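Local coordinates for phage-related protein (Bacillus cereus, PDB 4JG2) that is of unknown function but probably binds single-stranded DNA in the manner of phage ssDNA-binding proteins, at residues Val152-Cys156 against Gly188-Gly192; Val85-Ile89 against Lys103-Pro109; Thr44-His50 against Tyr64-Leu69. All coordinates share one frame; numbering follows the deposited sequence.

Interaction 1. Residues Val152-Cys156 against Gly188-Gly192; sequences VYSGC and GEPLG
The carbonyl O of Gly-188 lies in plane at the edge of the Tyr-153 ring, 3.4 Å from CE2, while CB of Cys-156 sits over one face, 3.7 Å above the ring plane and offset toward the rim. CG of Tyr-153 stands between the backbone N and the carbonyl carbon (chi1 53°), which folds the ring back over the turn and brings the hydroxyl to Gly-188, whose N-H it accepts at 3.2 Å (N to OH); the hydroxyl is also hydrogen-bonded to the carboxylate of Asp-187, its stronger partner. Tyr-153 to Cys-156 form a type II beta turn, and the chain leaving strand 175-186 runs past it. Gly-155 takes the turn's positive phi, and its bare CA comes 3.3 Å from the carbonyl O of Glu-189 in a CA-H...O contact. Next to it, Ser-154 O receives the N-H of Leu-191 (N to O 3.0 Å, 161° at the hydrogen), the donor standing 54° out of the carbonyl plane, and CA of Pro-190 approaches the same oxygen. Leu-191 lays CG and CD1 alongside Gly-155 CA, each at 3.8 Å. From strand 45-50, Arg-45 binds the carbonyls of Gly-155 and Glu-189, and Ser-154 OG pairs with Phe-49 N.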
ATOM      1  N   VAL A 152      -4.074 -16.045  -0.991  1.00  7.46           N
ATOM      2  CA  VAL A 152      -3.767 -14.611  -1.237  1.00  6.89           C
ATOM      3  C   VAL A 152      -2.679 -14.511  -2.315  1.00  6.45           C
ATOM      4  O   VAL A 152      -1.617 -15.053  -2.128  1.00  7.46           O
ATOM      5  CB  VAL A 152      -3.355 -13.883   0.063  1.00  7.40           C
ATOM      6  CG1 VAL A 152      -3.291 -12.401  -0.179  1.00  9.66           C
ATOM      7  CG2 VAL A 152      -4.331 -14.183   1.191  1.00  8.73           C
ATOM      8  N   TYR A 153      -3.012 -13.788  -3.359  1.00  6.85           N
ATOM      9  CA  TYR A 153      -2.234 -13.761  -4.605  1.00  7.08           C
ATOM     10  C   TYR A 153      -2.589 -12.507  -5.376  1.00  7.05           C
ATOM     11  O   TYR A 153      -3.634 -11.896  -5.119  1.00  7.88           O
ATOM     12  CB  TYR A 153      -2.548 -15.042  -5.455  1.00  8.27           C
ATOM     13  CG  TYR A 153      -4.023 -15.236  -5.684  1.00  7.90           C
ATOM     14  CD1 TYR A 153      -4.795 -15.894  -4.719  1.00  8.06           C
ATOM     15  CD2 TYR A 153      -4.670 -14.640  -6.755  1.00  8.61           C
ATOM     16  CE1 TYR A 153      -6.164 -15.978  -4.849  1.00 11.58           C
ATOM     17  CE2 TYR A 153      -6.052 -14.701  -6.854  1.00 10.84           C
ATOM     18  CZ  TYR A 153      -6.786 -15.336  -5.882  1.00 11.97           C
ATOM     19  OH  TYR A 153      -8.164 -15.336  -5.950  1.00 13.68           O
ATOM     20  N   SER A 154      -1.732 -12.098  -6.303  1.00  7.30           N
ATOM     21  CA  SER A 154      -2.013 -10.966  -7.167  1.00  6.82           C
ATOM     22  C   SER A 154      -3.320 -11.214  -7.914  1.00  6.83           C
ATOM     23  O   SER A 154      -3.448 -12.206  -8.622  1.00  8.30           O
ATOM     24  CB  SER A 154      -0.908 -10.763  -8.157  1.00  7.21           C
ATOM     25  OG  SER A 154       0.336 -10.562  -7.498  1.00  8.84           O
ATOM     26  N   GLY A 155      -4.249 -10.264  -7.788  1.00  7.00           N
ATOM     27  CA  GLY A 155      -5.532 -10.319  -8.438  1.00  7.85           C
ATOM     28  C   GLY A 155      -6.705 -10.451  -7.463  1.00  7.32           C
ATOM     29  O   GLY A 155      -7.855 -10.187  -7.850  1.00  7.91           O
ATOM     30  N   CYS A 156      -6.469 -10.953  -6.243  0.50  6.03           N
ATOM     31  CA  CYS A 156      -7.536 -11.106  -5.263  0.50  5.96           C
ATOM     32  C   CYS A 156      -7.857  -9.729  -4.635  0.50  6.05           C
ATOM     33  O   CYS A 156      -7.103  -8.765  -4.754  0.50  6.31           O
ATOM     34  CB  CYS A 156      -7.181 -12.118  -4.162  0.50  4.85           C
ATOM     35  SG  CYS A 156      -6.054 -11.475  -2.864  0.50  4.61           S
ATOM     36  N   GLY A 188     -10.210 -13.104  -7.013  1.00 10.51           N
ATOM     37  CA  GLY A 188     -10.280 -12.361  -8.280  1.00 10.66           C
ATOM     38  C   GLY A 188      -9.411 -13.092  -9.296  1.00 11.09           C
ATOM     39  O   GLY A 188      -8.625 -14.006  -8.925  1.00 11.27           O
ATOM     40  N   GLU A 189      -9.506 -12.686 -10.544  1.00 11.19           N
ATOM     41  CA  GLU A 189      -8.698 -13.332 -11.557  1.00 11.72           C
ATOM     42  C   GLU A 189      -7.220 -13.061 -11.279  1.00 10.13           C
ATOM     43  O   GLU A 189      -6.829 -11.935 -10.979  1.00  9.45           O
ATOM     44  CB  GLU A 189      -9.063 -12.854 -12.973  1.00 14.14           C
ATOM     45  CG  GLU A 189     -10.187 -13.564 -13.691  1.00 23.73           C
ATOM     46  CD  GLU A 189      -9.706 -15.013 -14.084  1.00 32.19           C
ATOM     47  OE1 GLU A 189      -8.861 -15.316 -15.048  1.00 34.16           O
ATOM     48  OE2 GLU A 189     -10.142 -15.851 -13.322  1.00 29.96           O
ATOM     49  N   PRO A 190      -6.369 -14.080 -11.412  1.00 10.09           N
ATOM     50  CA  PRO A 190      -4.962 -13.861 -11.140  1.00 10.12           C
ATOM     51  C   PRO A 190      -4.335 -12.868 -12.136  1.00  9.85           C
ATOM     52  O   PRO A 190      -4.695 -12.850 -13.349  1.00 11.63           O
ATOM     53  CB  PRO A 190      -4.372 -15.266 -11.202  1.00 13.77           C
ATOM     54  CG  PRO A 190      -5.556 -16.165 -10.934  1.00 19.76           C
ATOM     55  CD  PRO A 190      -6.655 -15.512 -11.612  1.00 14.08           C
ATOM     56  N   LEU A 191      -3.391 -12.068 -11.629  1.00  8.87           N
ATOM     57  CA  LEU A 191      -2.632 -11.108 -12.399  1.00  9.80           C
ATOM     58  C   LEU A 191      -1.207 -11.571 -12.553  1.00 11.37           C
ATOM     59  O   LEU A 191      -0.634 -12.163 -11.621  1.00 12.90           O
ATOM     60  CB  LEU A 191      -2.678  -9.710 -11.804  1.00 10.54           C
ATOM     61  CG  LEU A 191      -4.069  -9.137 -11.754  1.00 10.26           C
ATOM     62  CD1 LEU A 191      -4.092  -7.861 -10.913  1.00 10.44           C
ATOM     63  CD2 LEU A 191      -4.668  -8.830 -13.140  1.00 11.91           C
ATOM     64  N   GLY A 192      -0.619 -11.330 -13.711  1.00 13.13           N
ATOM     65  CA  GLY A 192       0.747 -11.683 -13.965  1.00 14.16           C
ATOM     66  C   GLY A 192       1.739 -10.822 -13.192  1.00 12.11           C
ATOM     67  O   GLY A 192       1.411  -9.716 -12.771  1.00 13.82           O
TER

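Interaction 2. Residues Val85-Ile89 against Lys103-Pro109; sequences VDAAI and KAAIKLP
Val-85 and Leu-108 bring helix and loop nearest, with their CA atoms 7.7 Å apart, and the separation widens to 9.4 Å between the CA atoms of Ile-89 and Lys-103. The contact packs one face of helix 75-96 against the connection from that helix to strand 111-112, which makes a short 3-10 turn at 103-105 and then runs on as loop. Val-85 and Ile-89, one helical turn apart, present their branches to this connection. The two methyls of Val-85 divide the work: CG2 meets CG of Pro-109 tip to tip at 3.6 Å, whereas CG1 packs on CD2 of Leu-108, the two side chains crossing at about a right angle. Phe-164 of strand 157-169 touches both Val-85 and Pro-109, tying this end of the contact to the mixed sheet. Ile-89 reaches out through CD1, which faces CD1 of Ile-106 tip to tip at 4.0 Å and also lies by CG of Lys-103. Pro-101 adjoins both isoleucines, and Val-175 also touches Ile-89.

At the edge of this apolar patch the aliphatic part of Lys-103 runs past Ile-89 before its ammonium meets Asp-86. A bend at CG-CD (chi3 75°) in an otherwise extended chain directs CE and NZ to the carboxylate. The resulting salt bridge has NZ on the syn side of OD1, 23° out of the carboxylate plane. Both ends of this ion pair are also joined through a water, which donates to Asp-86 OD2 at 2.6 Å and accepts a weak bond from Lys-103. The direct bond is short, Lys-103 NZ lying 2.7 Å from Asp-86 OD1.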
ATOM      1  N   VAL A  85      -2.119  11.770   3.853  1.00  8.79           N
ATOM      2  CA  VAL A  85      -0.970  12.341   3.213  1.00 10.03           C
ATOM      3  C   VAL A  85      -0.673  13.736   3.763  1.00  9.81           C
ATOM      4  O   VAL A  85       0.455  14.038   4.069  1.00 10.10           O
ATOM      5  CB  VAL A  85      -1.129  12.300   1.674  1.00 10.59           C
ATOM      6  CG1 VAL A  85      -0.087  13.132   0.956  1.00 12.87           C
ATOM      7  CG2 VAL A  85      -1.082  10.856   1.183  1.00 11.11           C
ATOM      8  N   ASP A  86      -1.717  14.540   3.856  1.00  9.50           N
ATOM      9  CA  ASP A  86      -1.571  15.859   4.481  1.00 11.41           C
ATOM     10  C   ASP A  86      -1.076  15.766   5.931  1.00 10.76           C
ATOM     11  O   ASP A  86      -0.234  16.560   6.367  1.00 12.51           O
ATOM     12  CB  ASP A  86      -2.826  16.691   4.330  1.00 12.93           C
ATOM     13  CG  ASP A  86      -3.037  17.210   2.902  1.00 14.01           C
ATOM     14  OD1 ASP A  86      -2.041  17.486   2.171  1.00 17.14           O
ATOM     15  OD2 ASP A  86      -4.226  17.384   2.537  1.00 17.96           O
ATOM     16  N   ALA A  87      -1.630  14.810   6.697  1.00 10.58           N
ATOM     17  CA  ALA A  87      -1.190  14.636   8.077  1.00 11.03           C
ATOM     18  C   ALA A  87       0.267  14.205   8.147  1.00  9.21           C
ATOM     19  O   ALA A  87       1.028  14.638   9.012  1.00 12.14           O
ATOM     20  CB  ALA A  87      -2.096  13.685   8.837  1.00 11.91           C
ATOM     21  N   ALA A  88       0.711  13.382   7.220  1.00  9.59           N
ATOM     22  CA  ALA A  88       2.116  12.962   7.139  1.00  9.39           C
ATOM     23  C   ALA A  88       3.027  14.132   6.910  1.00  9.23           C
ATOM     24  O   ALA A  88       4.110  14.239   7.493  1.00 11.10           O
ATOM     25  CB  ALA A  88       2.280  11.861   6.095  1.00  8.90           C
ATOM     26  N   ILE A  89       2.619  15.007   5.986  1.00  9.69           N
ATOM     27  CA  ILE A  89       3.387  16.221   5.716  1.00 10.27           C
ATOM     28  C   ILE A  89       3.464  17.090   6.981  1.00 11.13           C
ATOM     29  O   ILE A  89       4.547  17.541   7.377  1.00 13.15           O
ATOM     30  CB  ILE A  89       2.788  17.014   4.519  1.00 11.58           C
ATOM     31  CG1 ILE A  89       2.966  16.185   3.227  1.00 11.31           C
ATOM     32  CG2 ILE A  89       3.458  18.390   4.408  1.00 13.89           C
ATOM     33  CD1 ILE A  89       2.197  16.692   2.034  1.00 11.58           C
ATOM     34  N   LYS A 103       3.224  20.821  -2.726  1.00 21.34           N
ATOM     35  CA  LYS A 103       2.975  19.431  -3.076  1.00 22.17           C
ATOM     36  C   LYS A 103       3.434  19.057  -4.483  1.00 20.77           C
ATOM     37  O   LYS A 103       3.780  17.875  -4.736  1.00 23.28           O
ATOM     38  CB  LYS A 103       1.540  19.038  -2.730  1.00 23.44           C
ATOM     39  CG  LYS A 103       1.289  19.060  -1.234  1.00 27.98           C
ATOM     40  CD  LYS A 103      -0.165  18.886  -0.810  1.00 33.48           C
ATOM     41  CE  LYS A 103      -0.670  17.475  -0.924  1.00 29.33           C
ATOM     42  NZ  LYS A 103      -2.099  17.437  -0.522  1.00 25.53           N
ATOM     43  N   ALA A 104       3.452  20.007  -5.418  1.00 24.40           N
ATOM     44  CA  ALA A 104       3.969  19.690  -6.731  1.00 26.01           C
ATOM     45  C   ALA A 104       5.490  19.403  -6.734  1.00 28.01           C
ATOM     46  O   ALA A 104       5.999  18.819  -7.687  1.00 36.04           O
ATOM     47  CB  ALA A 104       3.665  20.842  -7.677  1.00 36.60           C
ATOM     48  N   ALA A 105       6.196  19.776  -5.657  1.00 25.20           N
ATOM     49  CA  ALA A 105       7.652  19.644  -5.534  1.00 26.58           C
ATOM     50  C   ALA A 105       8.109  18.322  -4.930  1.00 22.78           C
ATOM     51  O   ALA A 105       9.296  17.994  -4.920  1.00 24.50           O
ATOM     52  CB  ALA A 105       8.201  20.790  -4.680  1.00 30.03           C
ATOM     53  N   ILE A 106       7.162  17.512  -4.446  1.00 15.61           N
ATOM     54  CA  ILE A 106       7.500  16.270  -3.751  1.00 13.58           C
ATOM     55  C   ILE A 106       6.731  15.068  -4.322  1.00 12.38           C
ATOM     56  O   ILE A 106       5.784  15.222  -5.070  1.00 15.03           O
ATOM     57  CB  ILE A 106       7.218  16.426  -2.245  1.00 12.73           C
ATOM     58  CG1 ILE A 106       5.734  16.630  -1.963  1.00 14.39           C
ATOM     59  CG2 ILE A 106       8.026  17.541  -1.677  1.00 16.48           C
ATOM     60  CD1 ILE A 106       5.334  16.643  -0.495  1.00 14.88           C
ATOM     61  N   LYS A 107       7.175  13.862  -3.943  1.00 12.04           N
ATOM     62  CA  LYS A 107       6.556  12.611  -4.372  1.00 11.93           C
ATOM     63  C   LYS A 107       5.421  12.328  -3.477  1.00 11.11           C
ATOM     64  O   LYS A 107       5.577  12.249  -2.238  1.00 12.33           O
ATOM     65  CB  LYS A 107       7.608  11.487  -4.340  1.00 15.78           C
ATOM     66  CG  LYS A 107       7.242  10.106  -4.777  1.00 26.13           C
ATOM     67  CD  LYS A 107       8.537   9.292  -4.962  1.00 32.49           C
ATOM     68  CE  LYS A 107       8.394   7.795  -4.865  1.00 51.05           C
ATOM     69  NZ  LYS A 107       7.456   7.192  -5.833  1.00 57.67           N
ATOM     70  N   LEU A 108       4.273  12.101  -4.060  1.00 11.61           N
ATOM     71  CA  LEU A 108       3.067  11.765  -3.344  1.00 11.91           C
ATOM     72  C   LEU A 108       2.591  10.362  -3.706  1.00 10.54           C
ATOM     73  O   LEU A 108       2.820   9.914  -4.821  1.00 11.75           O
ATOM     74  CB  LEU A 108       1.970  12.783  -3.643  1.00 14.63           C
ATOM     75  CG  LEU A 108       2.250  14.226  -3.305  1.00 15.94           C
ATOM     76  CD1 LEU A 108       1.092  15.083  -3.817  1.00 23.33           C
ATOM     77  CD2 LEU A 108       2.467  14.413  -1.831  1.00 19.46           C
ATOM     78  N   PRO A 109       1.974   9.627  -2.776  1.00  9.68           N
ATOM     79  CA  PRO A 109       1.734   8.194  -2.972  1.00  8.88           C
ATOM     80  C   PRO A 109       0.498   7.763  -3.742  1.00  8.64           C
ATOM     81  O   PRO A 109       0.456   6.662  -4.278  1.00  9.82           O
ATOM     82  CB  PRO A 109       1.718   7.639  -1.528  1.00  9.18           C
ATOM     83  CG  PRO A 109       1.119   8.790  -0.762  1.00  9.82           C
ATOM     84  CD  PRO A 109       1.797  10.003  -1.368  1.00  9.35           C
TER
HETATM   85  O   HOH W   1      -4.632  19.054   0.553  1.00 32.49           O

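Interaction 3. Residues Thr44-His50 against Tyr64-Leu69; sequences TRLSYFH and YSVSVL
Ser-65 O takes the N-H of His-50 at 2.8 Å (N to O), nearly along the C=O axis, while His-50 O takes the N-H of Ser-65 from above its carbonyl plane, 51° out. Ser-47 with Ser-67 and Arg-45 with Leu-69 make the same two-bond exchange. Tyr-48, with positive phi and psi, turns the corner between the Ser-47/Ser-67 and His-50/Ser-65 pairs, and its carbonyl O is held by a water that donates to it at 2.7 Å and also bonds Ser-65 OG. That water lies in plane at the edge of the His-50 ring. In one of the two conformers of Ser-67, OG lies at the edge of the Tyr-48 ring and is bonded to Asn-129. At the corner Val-66 CG2, anti to the backbone N (CG1 at chi1 54°), packs 3.5 Å from Ser-47 O. The same methyl touches Leu-46 CB and meets the edge of the Phe-49 ring at CD1. Thr-44 CG2 presses tightly on Val-68 CG1 at 3.4 Å. The register slips by one residue between Ser-47 and His-50, a beta bulge that bends an edge strand, 45-50, of the four-stranded antiparallel sheet against its neighbour 63-71.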
ATOM      1  N   THR A  44     -10.749  -3.284  -2.616  1.00  8.05           N
ATOM      2  CA  THR A  44      -9.337  -3.079  -2.961  1.00  7.85           C
ATOM      3  C   THR A  44      -8.799  -4.348  -3.641  1.00  7.94           C
ATOM      4  O   THR A  44      -9.052  -5.458  -3.163  1.00  8.84           O
ATOM      5  CB  THR A  44      -8.490  -2.909  -1.694  1.00  7.78           C
ATOM      6  OG1 THR A  44      -9.020  -1.842  -0.935  1.00  8.51           O
ATOM      7  CG2 THR A  44      -7.081  -2.717  -1.995  1.00  9.32           C
ATOM      8  N   ARG A  45      -8.100  -4.197  -4.764  1.00  7.43           N
ATOM      9  CA  ARG A  45      -7.498  -5.332  -5.454  1.00  7.45           C
ATOM     10  C   ARG A  45      -5.979  -5.301  -5.270  1.00  6.49           C
ATOM     11  O   ARG A  45      -5.388  -4.222  -5.212  1.00  8.25           O
ATOM     12  CB  ARG A  45      -7.869  -5.329  -6.941  1.00  8.08           C
ATOM     13  CG  ARG A  45      -7.656  -6.652  -7.630  1.00  8.27           C
ATOM     14  CD  ARG A  45      -8.136  -6.630  -9.069  1.00  9.08           C
ATOM     15  NE  ARG A  45      -8.031  -7.947  -9.701  1.00  8.50           N
ATOM     16  CZ  ARG A  45      -8.071  -8.158 -11.000  1.00  9.16           C
ATOM     17  NH1 ARG A  45      -8.254  -7.115 -11.814  1.00 11.26           N
ATOM     18  NH2 ARG A  45      -7.976  -9.351 -11.517  1.00 10.70           N
ATOM     19  N   LEU A  46      -5.345  -6.470  -5.169  1.00  7.09           N
ATOM     20  CA  LEU A  46      -3.890  -6.544  -4.991  1.00  6.80           C
ATOM     21  C   LEU A  46      -3.222  -6.779  -6.319  1.00  7.48           C
ATOM     22  O   LEU A  46      -3.576  -7.709  -7.084  1.00  9.78           O
ATOM     23  CB  LEU A  46      -3.538  -7.683  -4.024  1.00  7.28           C
ATOM     24  CG  LEU A  46      -4.264  -7.681  -2.695  1.00  7.96           C
ATOM     25  CD1 LEU A  46      -3.726  -8.754  -1.800  1.00  9.77           C
ATOM     26  CD2 LEU A  46      -4.194  -6.332  -1.998  1.00  8.74           C
ATOM     27  N   SER A  47      -2.175  -5.989  -6.605  1.00  7.02           N
ATOM     28  CA  SER A  47      -1.329  -6.158  -7.768  1.00  7.54           C
ATOM     29  C   SER A  47       0.115  -6.329  -7.287  1.00  7.40           C
ATOM     30  O   SER A  47       0.533  -5.696  -6.303  1.00  7.77           O
ATOM     31  CB  SER A  47      -1.445  -4.921  -8.689  1.00  9.94           C
ATOM     32  OG  SER A  47      -0.443  -4.797  -9.660  1.00 12.06           O
ATOM     33  N   TYR A  48       0.906  -7.150  -7.976  1.00  7.20           N
ATOM     34  CA  TYR A  48       2.290  -7.351  -7.623  1.00  8.51           C
ATOM     35  C   TYR A  48       2.403  -7.684  -6.136  1.00  8.20           C
ATOM     36  O   TYR A  48       3.189  -7.080  -5.370  1.00  9.04           O
ATOM     37  CB  TYR A  48       3.190  -6.176  -8.052  1.00  9.11           C
ATOM     38  CG  TYR A  48       3.110  -5.857  -9.510  1.00  9.66           C
ATOM     39  CD1 TYR A  48       3.371  -6.798 -10.471  1.00 11.02           C
ATOM     40  CD2 TYR A  48       2.783  -4.593  -9.922  1.00 13.62           C
ATOM     41  CE1 TYR A  48       3.351  -6.463 -11.817  1.00 13.02           C
ATOM     42  CE2 TYR A  48       2.728  -4.272 -11.238  1.00 17.82           C
ATOM     43  CZ  TYR A  48       3.037  -5.211 -12.190  1.00 14.96           C
ATOM     44  OH  TYR A  48       2.982  -4.947 -13.555  1.00 26.32           O
ATOM     45  N   PHE A  49       1.670  -8.704  -5.730  1.00  8.71           N
ATOM     46  CA  PHE A  49       1.637  -9.080  -4.344  1.00  8.05           C
ATOM     47  C   PHE A  49       2.882  -9.826  -3.879  1.00  8.55           C
ATOM     48  O   PHE A  49       3.163 -10.938  -4.312  1.00 10.74           O
ATOM     49  CB  PHE A  49       0.375  -9.947  -4.084  1.00  9.40           C
ATOM     50  CG  PHE A  49       0.290 -10.469  -2.721  1.00  8.91           C
ATOM     51  CD1 PHE A  49      -0.008  -9.698  -1.648  1.00 12.02           C
ATOM     52  CD2 PHE A  49       0.579 -11.797  -2.544  1.00 13.09           C
ATOM     53  CE1 PHE A  49      -0.071 -10.357  -0.338  1.00 14.50           C
ATOM     54  CE2 PHE A  49       0.579 -12.387  -1.379  1.00 17.47           C
ATOM     55  CZ  PHE A  49       0.234 -11.734  -0.284  1.00 13.27           C
ATOM     56  N   HIS A  50       3.571  -9.212  -2.925  1.00  7.35           N
ATOM     57  CA  HIS A  50       4.758  -9.784  -2.300  1.00  6.89           C
ATOM     58  C   HIS A  50       4.599  -9.675  -0.797  1.00  6.99           C
ATOM     59  O   HIS A  50       5.412  -9.119  -0.083  1.00  8.66           O
ATOM     60  CB  HIS A  50       6.017  -9.128  -2.800  1.00  7.77           C
ATOM     61  CG  HIS A  50       6.287  -9.421  -4.242  1.00  9.65           C
ATOM     62  ND1 HIS A  50       6.620 -10.663  -4.697  1.00 12.93           N
ATOM     63  CD2 HIS A  50       6.198  -8.641  -5.331  1.00 13.68           C
ATOM     64  CE1 HIS A  50       6.738 -10.636  -6.009  1.00 15.27           C
ATOM     65  NE2 HIS A  50       6.451  -9.421  -6.426  1.00 17.86           N
ATOM     66  N   TYR A  64       8.804  -6.584   1.759  1.00  6.71           N
ATOM     67  CA  TYR A  64       7.424  -6.990   1.493  1.00  6.50           C
ATOM     68  C   TYR A  64       6.737  -5.815   0.803  1.00  6.62           C
ATOM     69  O   TYR A  64       6.969  -4.644   1.177  1.00  7.16           O
ATOM     70  CB  TYR A  64       6.714  -7.395   2.769  1.00  7.13           C
ATOM     71  CG  TYR A  64       7.369  -8.569   3.474  1.00  7.13           C
ATOM     72  CD1 TYR A  64       8.422  -8.423   4.358  1.00  8.12           C
ATOM     73  CD2 TYR A  64       6.905  -9.852   3.232  1.00  8.12           C
ATOM     74  CE1 TYR A  64       9.039  -9.517   4.905  1.00  9.29           C
ATOM     75  CE2 TYR A  64       7.457 -10.958   3.810  1.00  9.74           C
ATOM     76  CZ  TYR A  64       8.530 -10.781   4.652  1.00 10.08           C
ATOM     77  OH  TYR A  64       9.115 -11.893   5.246  1.00 13.05           O
ATOM     78  N   SER A  65       5.896  -6.081  -0.177  1.00  6.64           N
ATOM     79  CA  SER A  65       5.292  -5.002  -0.913  1.00  6.62           C
ATOM     80  C   SER A  65       4.054  -5.481  -1.625  1.00  6.45           C
ATOM     81  O   SER A  65       3.840  -6.654  -1.877  1.00  8.16           O
ATOM     82  CB  SER A  65       6.288  -4.446  -1.938  1.00  8.48           C
ATOM     83  OG  SER A  65       6.667  -5.430  -2.928  1.00  9.85           O
ATOM     84  N   VAL A  66       3.210  -4.497  -2.013  1.00  6.77           N
ATOM     85  CA  VAL A  66       2.039  -4.737  -2.847  1.00  7.17           C
ATOM     86  C   VAL A  66       1.640  -3.387  -3.433  1.00  6.84           C
ATOM     87  O   VAL A  66       1.806  -2.372  -2.796  1.00  8.19           O
ATOM     88  CB  VAL A  66       0.865  -5.340  -2.031  1.00  8.49           C
ATOM     89  CG1 VAL A  66       0.508  -4.531  -0.832  1.00 11.17           C
ATOM     90  CG2 VAL A  66      -0.322  -5.693  -2.891  1.00  8.98           C
ATOM     91  N   SER A  67       1.122  -3.450  -4.666  0.50  6.82           N
ATOM     92  CA  SER A  67       0.479  -2.316  -5.320  0.50  7.23           C
ATOM     93  C   SER A  67      -1.022  -2.441  -5.031  0.50  6.71           C
ATOM     94  O   SER A  67      -1.669  -3.374  -5.500  0.50  9.80           O
ATOM     95  CB  SER A  67       0.800  -2.280  -6.810  0.50  8.19           C
ATOM     96  OG  SER A  67       2.176  -1.966  -7.011  0.50  7.62           O
ATOM     97  N   VAL A  68      -1.547  -1.510  -4.229  1.00  7.53           N
ATOM     98  CA  VAL A  68      -2.897  -1.579  -3.782  1.00  7.28           C
ATOM     99  C   VAL A  68      -3.769  -0.759  -4.737  1.00  7.22           C
ATOM    100  O   VAL A  68      -3.560   0.464  -4.896  1.00  8.73           O
ATOM    101  CB  VAL A  68      -2.871  -0.940  -2.372  1.00 11.76           C
ATOM    102  CG1 VAL A  68      -4.205  -0.953  -1.727  1.00 11.73           C
ATOM    103  CG2 VAL A  68      -1.823  -1.620  -1.453  1.00 13.45           C
ATOM    104  N   LEU A  69      -4.739  -1.420  -5.370  1.00  6.95           N
ATOM    105  CA  LEU A  69      -5.625  -0.814  -6.345  1.00  7.09           C
ATOM    106  C   LEU A  69      -6.904  -0.382  -5.679  1.00  7.88           C
ATOM    107  O   LEU A  69      -7.657  -1.229  -5.167  1.00  8.35           O
ATOM    108  CB  LEU A  69      -5.893  -1.794  -7.484  1.00  8.68           C
ATOM    109  CG  LEU A  69      -4.706  -2.348  -8.228  1.00  9.94           C
ATOM    110  CD1 LEU A  69      -5.146  -3.290  -9.327  1.00 11.09           C
ATOM    111  CD2 LEU A  69      -3.685  -1.394  -8.696  1.00 17.12           C
TER
HETATM  112  O   HOH W   2       5.171  -5.261  -5.215  1.00 12.47           O

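Interactions 1 and 3 are neighbours, with centres 9 Å apart, and they touch directly: Gly-155 N lies 2.7 Å from Leu-46 O, a probable hydrogen bond. The loops of interaction 1 thus lie against strand 45-50, an outermost strand of the antiparallel sheet. Interaction 2 is separate, its centre 30 Å from that of interaction 1, across the centre of the chain, and its nearest atoms about 7 Å from those of interaction 3. They follow one another along the chain in the order 3, 2, 1 without overlapping; strand 63-71 leads into helix 75-96. Interaction 3 pairs strands at the sheet edge, interaction 1 lays two loops on that edge, and interaction 2 packs the helix on the loop that follows it.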